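PDB 1RGV: ferredoxin from Thauera aromatica, which carries electrons on two [4Fe-4S] clusters and serves as electron donor to 4-hydroxybenzoyl-CoA reductase. Local coordinates for residues 1-6 with 57-62; 7-12 with 53-58; 18-23 with 36-41. All coordinates share one frame; numbering follows the deposited sequence.

Contact 1: residues 1-6 with 57-62; sequences ALYIND and CIPDNP. With SF4 (iron/sulfur cluster), chain B.
Three backbone hydrogen bonds tie residues 1-6 to residues 57-62. The bond from N5 N to C57 O is 2.7 Å long and nearly straight, with 172° at the hydrogen. N61 N donates to A1 O over 2.9 Å. Y3 N reaches P59 O over the longer distance of 3.2 Å. The last two bonds flank L2 and D60, which form a non-hydrogen-bonded antiparallel pair and the single beta bridge of the contact. Between the polar links, the alpha carbons of I4 and I58 make CA-H...O contacts to C57 O and Y3 O.

The side chains pack on two sides of this pairing. On the inner side, L2 CD1 meets I58 CG2 at 3.8 Å, the two side chains crossing at about a right angle. L2 also touches the second cluster, and I58 packs on C49. I4 CG2 lies 3.9 Å from S4 of the first cluster. C57 SG lies 3.5 Å from the same S4, so this cysteine packs against the cluster as a neighbour. On the outer side, Y3 CG lies between the backbone N and the carbonyl carbon, chi1 89°, and this lays the ring along P59 and N61. Its CE2 approaches P59 CG obliquely, and D60 O sits at the ring edge. The N61 amide lies by Y3 CB, its plane 56° from the ring. An alanine in place of Y3 is likely to leave P59 CG without its aromatic neighbour and open a gap beside D60 O. D60 OD1 forms a salt bridge to R50, and N61 OD1 accepts from D63 N.

The chemistry is thus divided. Main-chain bonds join the N-terminus to the chain beyond the last cysteine ligand. L2 packs on the second cluster, and I4, I58 and the C57 sulfur pack on the first.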
ATOM      1  N   ALA A   1      -3.264   7.323  -1.673  1.00 35.20           N
ATOM      2  CA  ALA A   1      -2.435   6.085  -1.575  1.00 34.88           C
ATOM      3  C   ALA A   1      -1.346   6.250  -0.528  1.00 34.73           C
ATOM      4  O   ALA A   1      -1.114   7.348  -0.021  1.00 35.32           O
ATOM      5  CB  ALA A   1      -1.803   5.765  -2.934  1.00 34.31           C
ATOM      6  N   LEU A   2      -0.678   5.151  -0.206  1.00 34.58           N
ATOM      7  CA  LEU A   2       0.399   5.180   0.771  1.00 35.02           C
ATOM      8  C   LEU A   2       1.718   5.017   0.030  1.00 35.55           C
ATOM      9  O   LEU A   2       1.737   4.815  -1.183  1.00 36.31           O
ATOM     10  CB  LEU A   2       0.238   4.040   1.785  1.00 34.48           C
ATOM     11  CG  LEU A   2      -1.107   3.945   2.513  1.00 33.89           C
ATOM     12  CD1 LEU A   2      -1.027   2.886   3.598  1.00 32.03           C
ATOM     13  CD2 LEU A   2      -1.459   5.296   3.114  1.00 33.68           C
ATOM     14  N   TYR A   3       2.820   5.121   0.759  1.00 35.83           N
ATOM     15  CA  TYR A   3       4.134   4.962   0.160  1.00 36.03           C
ATOM     16  C   TYR A   3       5.080   4.509   1.263  1.00 36.81           C
ATOM     17  O   TYR A   3       4.742   4.606   2.443  1.00 37.49           O
ATOM     18  CB  TYR A   3       4.585   6.276  -0.479  1.00 35.19           C
ATOM     19  CG  TYR A   3       5.345   7.209   0.423  1.00 36.24           C
ATOM     20  CD1 TYR A   3       6.733   7.296   0.344  1.00 37.06           C
ATOM     21  CD2 TYR A   3       4.680   8.034   1.330  1.00 36.96           C
ATOM     22  CE1 TYR A   3       7.446   8.185   1.141  1.00 38.45           C
ATOM     23  CE2 TYR A   3       5.383   8.932   2.134  1.00 37.94           C
ATOM     24  CZ  TYR A   3       6.767   9.004   2.034  1.00 39.10           C
ATOM     25  OH  TYR A   3       7.479   9.898   2.811  1.00 40.21           O
ATOM     26  N   ILE A   4       6.253   4.007   0.893  1.00 37.27           N
ATOM     27  CA  ILE A   4       7.195   3.513   1.889  1.00 37.52           C
ATOM     28  C   ILE A   4       8.400   4.413   2.191  1.00 40.21           C
ATOM     29  O   ILE A   4       9.084   4.896   1.285  1.00 39.32           O
ATOM     30  CB  ILE A   4       7.682   2.107   1.491  1.00 34.90           C
ATOM     31  CG1 ILE A   4       6.467   1.177   1.363  1.00 31.69           C
ATOM     32  CG2 ILE A   4       8.684   1.583   2.512  1.00 33.75           C
ATOM     33  CD1 ILE A   4       6.774  -0.180   0.763  1.00 28.81           C
ATOM     34  N   ASN A   5       8.627   4.626   3.489  1.00 43.46           N
ATOM     35  CA  ASN A   5       9.726   5.436   4.015  1.00 46.08           C
ATOM     36  C   ASN A   5      11.063   4.869   3.612  1.00 47.66           C
ATOM     37  O   ASN A   5      11.145   3.874   2.896  1.00 48.54           O
ATOM     38  CB  ASN A   5       9.712   5.447   5.543  1.00 47.17           C
ATOM     39  CG  ASN A   5       9.024   6.647   6.111  1.00 49.38           C
ATOM     40  OD1 ASN A   5       8.718   7.596   5.389  1.00 51.54           O
ATOM     41  ND2 ASN A   5       8.784   6.628   7.421  1.00 49.81           N
ATOM     42  N   ASP A   6      12.114   5.503   4.113  1.00 49.04           N
ATOM     43  CA  ASP A   6      13.460   5.047   3.852  1.00 49.62           C
ATOM     44  C   ASP A   6      13.872   4.219   5.064  1.00 48.99           C
ATOM     45  O   ASP A   6      14.973   3.673   5.119  1.00 49.03           O
ATOM     46  CB  ASP A   6      14.403   6.230   3.671  1.00 52.20           C
ATOM     47  CG  ASP A   6      15.525   5.921   2.702  1.00 56.75           C
ATOM     48  OD1 ASP A   6      16.202   4.875   2.874  1.00 58.25           O
ATOM     49  OD2 ASP A   6      15.731   6.721   1.763  1.00 59.73           O
ATOM     50  N   CYS A  57       6.896   2.241   8.563  1.00 42.40           N
ATOM     51  CA  CYS A  57       7.339   3.117   7.479  1.00 41.47           C
ATOM     52  C   CYS A  57       6.415   3.212   6.265  1.00 40.49           C
ATOM     53  O   CYS A  57       6.890   3.307   5.133  1.00 38.93           O
ATOM     54  CB  CYS A  57       8.723   2.661   7.015  1.00 41.82           C
ATOM     55  SG  CYS A  57       8.794   0.903   6.558  1.00 38.97           S
ATOM     56  N   ILE A  58       5.105   3.205   6.498  1.00 39.71           N
ATOM     57  CA  ILE A  58       4.138   3.277   5.406  1.00 38.31           C
ATOM     58  C   ILE A  58       3.157   4.435   5.613  1.00 37.54           C
ATOM     59  O   ILE A  58       1.962   4.229   5.845  1.00 36.97           O
ATOM     60  CB  ILE A  58       3.351   1.950   5.289  1.00 38.33           C
ATOM     61  CG1 ILE A  58       4.320   0.766   5.346  1.00 38.72           C
ATOM     62  CG2 ILE A  58       2.582   1.910   3.979  1.00 37.73           C
ATOM     63  CD1 ILE A  58       3.635  -0.585   5.392  1.00 39.91           C
ATOM     64  N   PRO A  59       3.659   5.676   5.532  1.00 36.73           N
ATOM     65  CA  PRO A  59       2.827   6.869   5.712  1.00 36.90           C
ATOM     66  C   PRO A  59       1.903   7.153   4.529  1.00 37.65           C
ATOM     67  O   PRO A  59       1.979   6.483   3.497  1.00 37.11           O
ATOM     68  CB  PRO A  59       3.861   7.969   5.913  1.00 35.99           C
ATOM     69  CG  PRO A  59       4.987   7.510   5.043  1.00 34.88           C
ATOM     70  CD  PRO A  59       5.075   6.044   5.364  1.00 34.90           C
ATOM     71  N   ASP A  60       1.024   8.141   4.693  1.00 38.42           N
ATOM     72  CA  ASP A  60       0.102   8.521   3.631  1.00 39.00           C
ATOM     73  C   ASP A  60       0.893   9.354   2.637  1.00 39.11           C
ATOM     74  O   ASP A  60       1.667  10.220   3.035  1.00 38.86           O
ATOM     75  CB  ASP A  60      -1.058   9.360   4.176  1.00 41.16           C
ATOM     76  CG  ASP A  60      -1.818   8.663   5.294  1.00 43.72           C
ATOM     77  OD1 ASP A  60      -2.021   7.434   5.217  1.00 46.71           O
ATOM     78  OD2 ASP A  60      -2.234   9.353   6.251  1.00 45.19           O
ATOM     79  N   ASN A  61       0.707   9.097   1.346  1.00 39.54           N
ATOM     80  CA  ASN A  61       1.424   9.849   0.325  1.00 39.78           C
ATOM     81  C   ASN A  61       0.722  11.171   0.021  1.00 40.40           C
ATOM     82  O   ASN A  61      -0.302  11.197  -0.669  1.00 40.08           O
ATOM     83  CB  ASN A  61       1.531   9.038  -0.962  1.00 39.43           C
ATOM     84  CG  ASN A  61       2.498   9.652  -1.947  1.00 39.51           C
ATOM     85  OD1 ASN A  61       2.591  10.873  -2.058  1.00 39.42           O
ATOM     86  ND2 ASN A  61       3.223   8.809  -2.675  1.00 39.76           N
ATOM     87  N   PRO A  62       1.269  12.290   0.521  1.00 40.34           N
ATOM     88  CA  PRO A  62       0.656  13.597   0.276  1.00 41.15           C
ATOM     89  C   PRO A  62       0.471  13.915  -1.211  1.00 43.24           C
ATOM     90  O   PRO A  62      -0.326  14.785  -1.565  1.00 44.07           O
ATOM     91  CB  PRO A  62       1.613  14.561   0.976  1.00 39.90           C
ATOM     92  CG  PRO A  62       2.923  13.859   0.904  1.00 38.36           C
ATOM     93  CD  PRO A  62       2.553  12.440   1.229  1.00 39.08           C
TER
HETATM   94 FE1  SF4 B 101       7.686  -2.543   6.561  1.00 43.07          FE
HETATM   95 FE2  SF4 B 101       7.336  -3.875   4.081  1.00 42.66          FE
HETATM   96 FE3  SF4 B 101       9.492  -2.278   4.586  1.00 43.33          FE
HETATM   97 FE4  SF4 B 101       9.179  -4.718   5.883  1.00 44.81          FE
HETATM   98  S1  SF4 B 101       9.475  -4.326   3.553  1.00 42.92           S
HETATM   99  S2  SF4 B 101       9.851  -2.877   6.592  1.00 43.64           S
HETATM  100  S3  SF4 B 101       6.956  -4.770   6.025  1.00 43.24           S
HETATM  101  S4  SF4 B 101       7.475  -1.609   4.447  1.00 43.03           S

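Contact 2: residues 7-12 with 53-58; sequences DCTACD and CPADCI. With SF4 (iron/sulfur cluster), chain B.
C8 and C11 open the CxxCxxC motif of bacterial-type ferredoxins, and here they face the Cys-Pro segment C53-P54 across the first [4Fe-4S] cluster. C14 completes the set of four ligands. C8 SG binds FE3, C11 SG binds FE4 and C53 SG binds FE1, each at 2.5 Å. The cluster is therefore the main bond between residues 7-12 and 53-58. The two segments share no hydrogen bond of their own.

C8 and C53 hold SG anti to the backbone N. C11 CB instead turns SG between its backbone N and carbonyl carbon, chi1 70°, which brings it to FE4 and alongside P54.

Direct packing is light and lies mostly at the surface. P54 brings its CD and CG to C11 SG, with CD at 3.8 Å. The same CD also lies near S3, so the proline ring fills the corner between thiolate and cluster. A55 CB sits against D7 O and is near S2. T9 OG1 only grazes that methyl. C57 slips its sulfur under the start of the motif: SG is 3.6 Å from C8 CA and also touches C8 CB. D7 CB packs beside C57 CB. Outside the pair, C8 leans on I29 and A10 on Y30, while D12 OD2 is hydrogen-bonded to the Y30 hydroxyl.

The backbone bends round the cluster, and amide groups turn toward sulfur. T9 N comes within 3.4 Å of S2. A10 N makes a weak hydrogen bond to C8 SG. Such N-H groups would be expected to ease the negative charge of the cluster and its thiolates. On the other segment, C57 N donates to C53 SG over 3.6 Å, with 164° at the hydrogen.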
ATOM      1  N   ASP A   7      12.976   4.131   6.043  1.00 48.28           N
ATOM      2  CA  ASP A   7      13.246   3.344   7.238  1.00 47.85           C
ATOM      3  C   ASP A   7      12.902   1.889   6.961  1.00 47.59           C
ATOM      4  O   ASP A   7      13.039   1.025   7.828  1.00 48.34           O
ATOM      5  CB  ASP A   7      12.426   3.843   8.428  1.00 47.26           C
ATOM      6  CG  ASP A   7      12.894   5.191   8.933  1.00 47.05           C
ATOM      7  OD1 ASP A   7      14.080   5.530   8.724  1.00 46.68           O
ATOM      8  OD2 ASP A   7      12.079   5.906   9.552  1.00 47.53           O
ATOM      9  N   CYS A   8      12.444   1.622   5.744  1.00 46.51           N
ATOM     10  CA  CYS A   8      12.098   0.267   5.361  1.00 45.35           C
ATOM     11  C   CYS A   8      13.308  -0.625   5.640  1.00 44.98           C
ATOM     12  O   CYS A   8      14.446  -0.242   5.371  1.00 44.26           O
ATOM     13  CB  CYS A   8      11.735   0.227   3.877  1.00 45.36           C
ATOM     14  SG  CYS A   8      11.391  -1.421   3.234  1.00 43.76           S
ATOM     15  N   THR A   9      13.057  -1.809   6.191  1.00 44.79           N
ATOM     16  CA  THR A   9      14.121  -2.757   6.512  1.00 44.08           C
ATOM     17  C   THR A   9      14.171  -3.867   5.466  1.00 43.37           C
ATOM     18  O   THR A   9      15.055  -4.726   5.488  1.00 43.74           O
ATOM     19  CB  THR A   9      13.893  -3.373   7.919  1.00 44.88           C
ATOM     20  OG1 THR A   9      14.042  -2.347   8.908  1.00 45.37           O
ATOM     21  CG2 THR A   9      14.892  -4.488   8.208  1.00 45.80           C
ATOM     22  N   ALA A  10      13.218  -3.835   4.543  1.00 42.72           N
ATOM     23  CA  ALA A  10      13.141  -4.832   3.483  1.00 41.67           C
ATOM     24  C   ALA A  10      12.932  -6.235   4.050  1.00 41.57           C
ATOM     25  O   ALA A  10      13.531  -7.195   3.568  1.00 41.69           O
ATOM     26  CB  ALA A  10      14.408  -4.789   2.634  1.00 39.28           C
ATOM     27  N   CYS A  11      12.084  -6.352   5.070  1.00 41.98           N
ATOM     28  CA  CYS A  11      11.807  -7.648   5.682  1.00 41.97           C
ATOM     29  C   CYS A  11      10.825  -8.458   4.828  1.00 43.04           C
ATOM     30  O   CYS A  11      10.588  -9.639   5.090  1.00 42.89           O
ATOM     31  CB  CYS A  11      11.251  -7.468   7.097  1.00 41.13           C
ATOM     32  SG  CYS A  11       9.587  -6.772   7.188  1.00 39.57           S
ATOM     33  N   ASP A  12      10.250  -7.808   3.817  1.00 43.95           N
ATOM     34  CA  ASP A  12       9.325  -8.459   2.890  1.00 45.02           C
ATOM     35  C   ASP A  12       7.986  -8.906   3.507  1.00 44.59           C
ATOM     36  O   ASP A  12       7.086  -9.377   2.802  1.00 44.47           O
ATOM     37  CB  ASP A  12      10.047  -9.652   2.240  1.00 46.63           C
ATOM     38  CG  ASP A  12       9.264 -10.265   1.096  1.00 48.87           C
ATOM     39  OD1 ASP A  12       8.536 -11.250   1.337  1.00 50.41           O
ATOM     40  OD2 ASP A  12       9.372  -9.758  -0.046  1.00 49.56           O
ATOM     41  N   CYS A  53       4.052  -4.410   9.396  1.00 39.60           N
ATOM     42  CA  CYS A  53       5.281  -3.647   9.246  1.00 40.79           C
ATOM     43  C   CYS A  53       5.928  -3.267  10.569  1.00 40.66           C
ATOM     44  O   CYS A  53       5.347  -2.533  11.367  1.00 40.55           O
ATOM     45  CB  CYS A  53       5.041  -2.381   8.430  1.00 41.29           C
ATOM     46  SG  CYS A  53       6.509  -1.316   8.395  1.00 43.15           S
ATOM     47  N   PRO A  54       7.155  -3.756  10.808  1.00 41.25           N
ATOM     48  CA  PRO A  54       7.903  -3.476  12.038  1.00 41.89           C
ATOM     49  C   PRO A  54       8.550  -2.094  12.065  1.00 42.79           C
ATOM     50  O   PRO A  54       8.650  -1.469  13.122  1.00 43.46           O
ATOM     51  CB  PRO A  54       8.939  -4.593  12.067  1.00 41.17           C
ATOM     52  CG  PRO A  54       9.249  -4.779  10.616  1.00 40.65           C
ATOM     53  CD  PRO A  54       7.875  -4.735   9.969  1.00 41.04           C
ATOM     54  N   ALA A  55       8.984  -1.617  10.905  1.00 43.14           N
ATOM     55  CA  ALA A  55       9.640  -0.317  10.817  1.00 43.59           C
ATOM     56  C   ALA A  55       8.678   0.865  10.875  1.00 44.06           C
ATOM     57  O   ALA A  55       9.114   2.014  10.962  1.00 43.64           O
ATOM     58  CB  ALA A  55      10.473  -0.242   9.544  1.00 43.97           C
ATOM     59  N   ASP A  56       7.377   0.586  10.829  1.00 44.85           N
ATOM     60  CA  ASP A  56       6.376   1.652  10.868  1.00 45.32           C
ATOM     61  C   ASP A  56       6.792   2.685   9.814  1.00 44.09           C
ATOM     62  O   ASP A  56       7.010   3.858  10.126  1.00 43.73           O
ATOM     63  CB  ASP A  56       6.366   2.293  12.259  1.00 47.87           C
ATOM     64  CG  ASP A  56       5.171   3.200  12.482  1.00 50.68           C
ATOM     65  OD1 ASP A  56       4.950   4.128  11.673  1.00 51.40           O
ATOM     66  OD2 ASP A  56       4.451   2.985  13.480  1.00 53.66           O
ATOM     67  N   CYS A  57       6.896   2.241   8.563  1.00 42.40           N
ATOM     68  CA  CYS A  57       7.339   3.117   7.479  1.00 41.47           C
ATOM     69  C   CYS A  57       6.415   3.212   6.265  1.00 40.49           C
ATOM     70  O   CYS A  57       6.890   3.307   5.133  1.00 38.93           O
ATOM     71  CB  CYS A  57       8.723   2.661   7.015  1.00 41.82           C
ATOM     72  SG  CYS A  57       8.794   0.903   6.558  1.00 38.97           S
ATOM     73  N   ILE A  58       5.105   3.205   6.498  1.00 39.71           N
ATOM     74  CA  ILE A  58       4.138   3.277   5.406  1.00 38.31           C
ATOM     75  C   ILE A  58       3.157   4.435   5.613  1.00 37.54           C
ATOM     76  O   ILE A  58       1.962   4.229   5.845  1.00 36.97           O
ATOM     77  CB  ILE A  58       3.351   1.950   5.289  1.00 38.33           C
ATOM     78  CG1 ILE A  58       4.320   0.766   5.346  1.00 38.72           C
ATOM     79  CG2 ILE A  58       2.582   1.910   3.979  1.00 37.73           C
ATOM     80  CD1 ILE A  58       3.635  -0.585   5.392  1.00 39.91           C
TER
HETATM   81 FE1  SF4 B 101       7.686  -2.543   6.561  1.00 43.07          FE
HETATM   82 FE2  SF4 B 101       7.336  -3.875   4.081  1.00 42.66          FE
HETATM   83 FE3  SF4 B 101       9.492  -2.278   4.586  1.00 43.33          FE
HETATM   84 FE4  SF4 B 101       9.179  -4.718   5.883  1.00 44.81          FE
HETATM   85  S1  SF4 B 101       9.475  -4.326   3.553  1.00 42.92           S
HETATM   86  S2  SF4 B 101       9.851  -2.877   6.592  1.00 43.64           S
HETATM   87  S3  SF4 B 101       6.956  -4.770   6.025  1.00 43.24           S
HETATM   88  S4  SF4 B 101       7.475  -1.609   4.447  1.00 43.03           S

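Contact 3: residues 18-23 with 36-41; sequences CPNEAI and KCSECV. With SF4 (iron/sulfur cluster), chain C.
P19 and A22 meet C40 and C37 beside the second [4Fe-4S] cluster. C18 SG binds FE1 at 2.4 Å. C37 SG binds FE3 and C40 SG binds FE4. C49, from helix 48-52, is the fourth ligand. P19 CD lies 3.7 Å from S3 and also touches C40 SG, so the proline ring sits between two ligands. I23 CG1 adds an apolar group near S4.

The next shell fixes the sulfurs. C18 SG accepts from two amides of its own loop: A22 N at 3.1 Å and an almost linear 175°, and N20 N at 3.4 Å. Chi1 of -177° carries SG away from its own backbone N and back under that loop. These bonds probably temper the thiolate charge. E39 N makes a weak hydrogen bond to C37 SG.

Further out, A22 CB packs on K36 CB at 3.7 Å and on C37 CB. The extended K36 chain runs on past E21, its CD near E21 O. N20 turns its amide oxygen to the other segment, where OD1 lies 3.1 Å from S38 OG. N20 also packs on Y75 and L78 of helix 68-78. A type I' turn from S38 to V41, closed by V41 N to S38 O, presents C40 to the iron.

C18 ends the first cysteine motif yet serves the second cluster with C37 and C40, the swap of ligands characteristic of 2[4Fe-4S] ferredoxins. The long spacing from C40 to C49 and the C-terminal helix are consistent with the Allochromatium vinosum type.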
ATOM      1  N   CYS A  18      -0.810  -7.388   0.962  1.00 43.52           N
ATOM      2  CA  CYS A  18      -1.433  -6.593  -0.093  1.00 43.89           C
ATOM      3  C   CYS A  18      -2.360  -7.337  -1.050  1.00 43.28           C
ATOM      4  O   CYS A  18      -1.931  -8.231  -1.779  1.00 41.71           O
ATOM      5  CB  CYS A  18      -0.373  -5.856  -0.903  1.00 45.24           C
ATOM      6  SG  CYS A  18      -1.097  -4.780  -2.166  1.00 47.71           S
ATOM      7  N   PRO A  19      -3.649  -6.949  -1.070  1.00 43.44           N
ATOM      8  CA  PRO A  19      -4.695  -7.532  -1.914  1.00 43.99           C
ATOM      9  C   PRO A  19      -4.677  -7.028  -3.354  1.00 45.14           C
ATOM     10  O   PRO A  19      -5.437  -7.515  -4.192  1.00 45.87           O
ATOM     11  CB  PRO A  19      -5.973  -7.118  -1.198  1.00 43.54           C
ATOM     12  CG  PRO A  19      -5.629  -5.747  -0.726  1.00 42.83           C
ATOM     13  CD  PRO A  19      -4.232  -5.947  -0.154  1.00 43.46           C
ATOM     14  N   ASN A  20      -3.827  -6.046  -3.639  1.00 45.77           N
ATOM     15  CA  ASN A  20      -3.742  -5.480  -4.983  1.00 45.45           C
ATOM     16  C   ASN A  20      -2.350  -5.622  -5.580  1.00 45.85           C
ATOM     17  O   ASN A  20      -2.063  -5.039  -6.626  1.00 45.92           O
ATOM     18  CB  ASN A  20      -4.114  -3.994  -4.970  1.00 45.49           C
ATOM     19  CG  ASN A  20      -5.502  -3.738  -4.413  1.00 45.96           C
ATOM     20  OD1 ASN A  20      -5.957  -2.590  -4.360  1.00 46.16           O
ATOM     21  ND2 ASN A  20      -6.182  -4.799  -3.995  1.00 45.90           N
ATOM     22  N   GLU A  21      -1.485  -6.383  -4.914  1.00 46.09           N
ATOM     23  CA  GLU A  21      -0.122  -6.578  -5.398  1.00 46.88           C
ATOM     24  C   GLU A  21       0.508  -5.229  -5.743  1.00 45.47           C
ATOM     25  O   GLU A  21       1.130  -5.066  -6.797  1.00 44.67           O
ATOM     26  CB  GLU A  21      -0.143  -7.469  -6.637  1.00 49.22           C
ATOM     27  CG  GLU A  21      -0.811  -8.807  -6.410  1.00 53.94           C
ATOM     28  CD  GLU A  21      -1.006  -9.577  -7.701  1.00 57.85           C
ATOM     29  OE1 GLU A  21      -1.736  -9.071  -8.587  1.00 59.46           O
ATOM     30  OE2 GLU A  21      -0.430 -10.683  -7.829  1.00 59.34           O
ATOM     31  N   ALA A  22       0.341  -4.264  -4.845  1.00 44.40           N
ATOM     32  CA  ALA A  22       0.867  -2.922  -5.052  1.00 43.56           C
ATOM     33  C   ALA A  22       2.282  -2.725  -4.518  1.00 42.66           C
ATOM     34  O   ALA A  22       2.880  -1.669  -4.719  1.00 43.41           O
ATOM     35  CB  ALA A  22      -0.070  -1.898  -4.421  1.00 43.16           C
ATOM     36  N   ILE A  23       2.829  -3.728  -3.844  1.00 40.90           N
ATOM     37  CA  ILE A  23       4.175  -3.586  -3.314  1.00 39.99           C
ATOM     38  C   ILE A  23       5.183  -4.412  -4.095  1.00 40.34           C
ATOM     39  O   ILE A  23       4.985  -5.605  -4.321  1.00 40.99           O
ATOM     40  CB  ILE A  23       4.238  -3.987  -1.825  1.00 39.06           C
ATOM     41  CG1 ILE A  23       3.235  -3.154  -1.024  1.00 38.25           C
ATOM     42  CG2 ILE A  23       5.644  -3.758  -1.280  1.00 37.41           C
ATOM     43  CD1 ILE A  23       3.156  -3.531   0.438  1.00 37.50           C
ATOM     44  N   LYS A  36      -1.824   1.165  -7.968  1.00 44.22           N
ATOM     45  CA  LYS A  36      -2.481  -0.032  -7.465  1.00 44.32           C
ATOM     46  C   LYS A  36      -2.886   0.025  -5.993  1.00 44.03           C
ATOM     47  O   LYS A  36      -3.652  -0.822  -5.528  1.00 44.05           O
ATOM     48  CB  LYS A  36      -1.571  -1.239  -7.698  1.00 45.70           C
ATOM     49  CG  LYS A  36      -1.101  -1.366  -9.135  1.00 48.75           C
ATOM     50  CD  LYS A  36      -0.067  -2.466  -9.279  1.00 52.87           C
ATOM     51  CE  LYS A  36       0.552  -2.474 -10.673  1.00 54.88           C
ATOM     52  NZ  LYS A  36       1.624  -3.506 -10.804  1.00 56.41           N
ATOM     53  N   CYS A  37      -2.386   1.011  -5.255  1.00 43.10           N
ATOM     54  CA  CYS A  37      -2.725   1.106  -3.840  1.00 42.89           C
ATOM     55  C   CYS A  37      -4.043   1.825  -3.597  1.00 43.79           C
ATOM     56  O   CYS A  37      -4.149   3.029  -3.818  1.00 43.44           O
ATOM     57  CB  CYS A  37      -1.615   1.818  -3.063  1.00 42.20           C
ATOM     58  SG  CYS A  37      -1.992   2.086  -1.307  1.00 37.23           S
ATOM     59  N   SER A  38      -5.042   1.077  -3.134  1.00 45.25           N
ATOM     60  CA  SER A  38      -6.361   1.639  -2.844  1.00 46.37           C
ATOM     61  C   SER A  38      -6.511   1.821  -1.339  1.00 47.43           C
ATOM     62  O   SER A  38      -7.613   2.051  -0.833  1.00 47.66           O
ATOM     63  CB  SER A  38      -7.461   0.700  -3.342  1.00 46.45           C
ATOM     64  OG  SER A  38      -7.486  -0.499  -2.584  1.00 45.40           O
ATOM     65  N   GLU A  39      -5.392   1.712  -0.629  1.00 48.19           N
ATOM     66  CA  GLU A  39      -5.385   1.841   0.823  1.00 48.93           C
ATOM     67  C   GLU A  39      -6.256   0.757   1.449  1.00 49.11           C
ATOM     68  O   GLU A  39      -6.800   0.926   2.542  1.00 49.85           O
ATOM     69  CB  GLU A  39      -5.859   3.242   1.232  1.00 48.00           C
ATOM     70  CG  GLU A  39      -4.831   4.318   0.897  1.00 48.18           C
ATOM     71  CD  GLU A  39      -5.226   5.696   1.376  1.00 47.94           C
ATOM     72  OE1 GLU A  39      -5.634   5.819   2.550  1.00 47.42           O
ATOM     73  OE2 GLU A  39      -5.115   6.657   0.580  1.00 47.82           O
ATOM     74  N   CYS A  40      -6.365  -0.362   0.735  1.00 48.80           N
ATOM     75  CA  CYS A  40      -7.148  -1.513   1.161  1.00 48.73           C
ATOM     76  C   CYS A  40      -8.661  -1.328   1.100  1.00 49.28           C
ATOM     77  O   CYS A  40      -9.405  -2.262   1.407  1.00 49.21           O
ATOM     78  CB  CYS A  40      -6.743  -1.944   2.574  1.00 48.73           C
ATOM     79  SG  CYS A  40      -5.290  -3.012   2.624  1.00 48.27           S
ATOM     80  N   VAL A  41      -9.129  -0.142   0.714  1.00 49.78           N
ATOM     81  CA  VAL A  41     -10.573   0.071   0.620  1.00 50.44           C
ATOM     82  C   VAL A  41     -11.076  -0.898  -0.442  1.00 50.05           C
ATOM     83  O   VAL A  41     -10.367  -1.187  -1.410  1.00 51.07           O
ATOM     84  CB  VAL A  41     -10.940   1.513   0.198  1.00 50.32           C
ATOM     85  CG1 VAL A  41     -10.147   2.509   1.019  1.00 50.56           C
ATOM     86  CG2 VAL A  41     -10.696   1.708  -1.284  1.00 51.65           C
TER
HETATM   87 FE1  SF4 C 102      -1.720  -2.886  -0.771  1.00 38.49          FE
HETATM   88 FE2  SF4 C 102      -0.911  -1.665   1.656  1.00 38.54          FE
HETATM   89 FE3  SF4 C 102      -2.042  -0.241  -0.389  1.00 38.45          FE
HETATM   90 FE4  SF4 C 102      -3.537  -2.061   1.102  1.00 38.79          FE
HETATM   91  S1  SF4 C 102      -2.486  -0.069   1.863  1.00 37.03           S
HETATM   92  S2  SF4 C 102      -3.526  -1.642  -0.947  1.00 38.63           S
HETATM   93  S3  SF4 C 102      -1.953  -3.575   1.526  1.00 37.07           S
HETATM   94  S4  SF4 C 102      -0.143  -1.215  -0.469  1.00 37.38           S

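Contact 3 is buried near the centre of the chain, contact 1 is partly buried, and contact 2 lies at the surface. Contacts 1 and 2 share C57 and I58 and both touch the first cluster. Contact 3 belongs to the second cluster and is nested in the chain loop that each of the others closes. Contact 1 depends on main-chain pairing. Contacts 2 and 3 depend on iron-sulfur bonds, with cysteines from both segments as ligands. Contacts 1 and 3 also meet directly: A1 N is hydrogen-bonded to E39 OE2. Contacts 2 and 3 do not touch; their nearest atoms are about 6 Å apart.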